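Local coordinates for protein fatty acid CoA ligase (Marinactinospora thermotolerans, PDB 6SQ8) that belongs to the AMP-binding (ANL) enzymes and holds adenosine monophosphate in a pocket of the chain, at residues G74-G79 with A156-T161. Numbering follows the deposited sequence.
Sequences GCHYVG and AVVAFT
Tyr77 and Val157 form a single parallel beta bridge where the outermost strand of one sheet, 76-79, meets the outermost strand of another, 155-160, in the interior of the AMP-binding region. Two backbone hydrogen bonds make the bridge: Tyr77 N gives its hydrogen to Ala156 O at 3.0 Å, and Val158 N gives its own to Tyr77 O, also at 3.0 Å. The first donor stands above the carbonyl plane of Ala156, whose oxygen is also bonded by Gln71 of helix 61-72. From Val158 O onward water takes over, and the axes of the short strand segments diverge by 31°. One water joins Gly79 N to Val158 O, a second links Gly79 O to Phe160 N.

With CG set between its backbone N and carbonyl carbon (chi1 66°), the His76 ring meets Val158 at a slant, its CD2 3.4 Å from Val158 CG2. ND1 is hydrogen-bonded with His151 NE2, and NE2 with Ala96 O; the two bonds hold the ring's rotation. Farther along, Val78 CG1 reaches the edge of the Phe160 ring, 4.2 Å from CE1. Strand 76-79 also pairs with 52-56, while on strand 170-174 His173 is paired with two successive residues, Ala156 and Val157, a classic beta bulge. This is a sheet-to-sheet junction: one short parallel bridge, continued by two waters, couples a five-stranded parallel sheet to a three-stranded antiparallel one.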
# COMPACT_ATOMS: atom_id res chain seq x y z
N GLY A 74 -2.40 17.85 -16.87
CA GLY A 74 -2.15 16.81 -17.86
C GLY A 74 -0.79 16.15 -17.72
O GLY A 74 -0.35 15.49 -18.63
N CYS A 75 -0.15 16.27 -16.55
CA CYS A 75 1.10 15.54 -16.26
C CYS A 75 0.83 14.30 -15.39
O CYS A 75 -0.27 14.13 -14.85
CB CYS A 75 2.10 16.46 -15.58
SG CYS A 75 2.77 17.71 -16.70
N HIS A 76 1.83 13.42 -15.27
CA HIS A 76 1.73 12.27 -14.40
C HIS A 76 2.61 12.46 -13.16
O HIS A 76 3.81 12.72 -13.25
CB HIS A 76 2.00 10.96 -15.16
CG HIS A 76 3.38 10.77 -15.69
ND1 HIS A 76 3.68 10.89 -17.04
CD2 HIS A 76 4.52 10.38 -15.08
CE1 HIS A 76 4.96 10.61 -17.23
NE2 HIS A 76 5.50 10.30 -16.04
N TYR A 77 1.96 12.31 -12.00
CA TYR A 77 2.59 12.42 -10.70
C TYR A 77 3.54 11.24 -10.45
O TYR A 77 3.18 10.08 -10.64
CB TYR A 77 1.50 12.43 -9.63
CG TYR A 77 2.00 12.40 -8.21
CD1 TYR A 77 2.37 13.57 -7.56
CD2 TYR A 77 2.06 11.22 -7.50
CE1 TYR A 77 2.79 13.57 -6.24
CE2 TYR A 77 2.49 11.20 -6.18
CZ TYR A 77 2.85 12.37 -5.55
OH TYR A 77 3.26 12.35 -4.26
N VAL A 78 4.75 11.57 -9.99
CA VAL A 78 5.76 10.59 -9.58
C VAL A 78 6.16 10.90 -8.13
O VAL A 78 7.04 11.71 -7.89
CB VAL A 78 6.98 10.61 -10.51
CG1 VAL A 78 8.07 9.66 -10.05
CG2 VAL A 78 6.59 10.34 -11.96
N GLY A 79 5.46 10.28 -7.18
CA GLY A 79 5.70 10.46 -5.76
C GLY A 79 6.96 9.75 -5.30
O GLY A 79 7.05 8.52 -5.32
N ALA A 156 -2.10 9.20 -15.01
CA ALA A 156 -2.30 10.04 -13.84
C ALA A 156 -1.10 9.91 -12.89
O ALA A 156 -0.70 10.90 -12.27
CB ALA A 156 -3.58 9.65 -13.14
N VAL A 157 -0.56 8.69 -12.78
CA VAL A 157 0.46 8.34 -11.81
C VAL A 157 1.44 7.36 -12.43
O VAL A 157 1.03 6.44 -13.14
CB VAL A 157 -0.14 7.72 -10.53
CG1 VAL A 157 0.95 7.26 -9.57
CG2 VAL A 157 -1.11 8.66 -9.83
N VAL A 158 2.73 7.55 -12.12
CA VAL A 158 3.72 6.50 -12.25
C VAL A 158 4.40 6.32 -10.89
O VAL A 158 4.86 7.28 -10.30
CB VAL A 158 4.75 6.77 -13.36
CG1 VAL A 158 5.74 5.62 -13.49
CG2 VAL A 158 4.07 7.04 -14.70
N ALA A 159 4.40 5.08 -10.42
CA ALA A 159 4.87 4.70 -9.10
C ALA A 159 5.81 3.51 -9.27
O ALA A 159 5.47 2.56 -9.98
CB ALA A 159 3.68 4.35 -8.25
N PHE A 160 6.99 3.57 -8.63
CA PHE A 160 8.04 2.61 -8.89
C PHE A 160 8.02 1.48 -7.85
O PHE A 160 7.86 1.69 -6.69
CB PHE A 160 9.40 3.32 -8.99
CG PHE A 160 9.56 4.03 -10.31
CD1 PHE A 160 9.07 5.31 -10.48
CD2 PHE A 160 10.17 3.40 -11.39
CE1 PHE A 160 9.21 5.96 -11.70
CE2 PHE A 160 10.30 4.05 -12.61
CZ PHE A 160 9.81 5.33 -12.77
N THR A 161 8.20 0.26 -8.39
CA THR A 161 8.41 -1.00 -7.75
C THR A 161 9.70 -0.88 -6.91
O THR A 161 9.93 -1.59 -5.93
CB THR A 161 8.41 -2.05 -8.88
OG1 THR A 161 7.06 -2.13 -9.37
CG2 THR A 161 9.00 -3.40 -8.52
O HOH W 1 4.06 7.67 -7.77
O HOH W 2 8.01 5.88 -6.83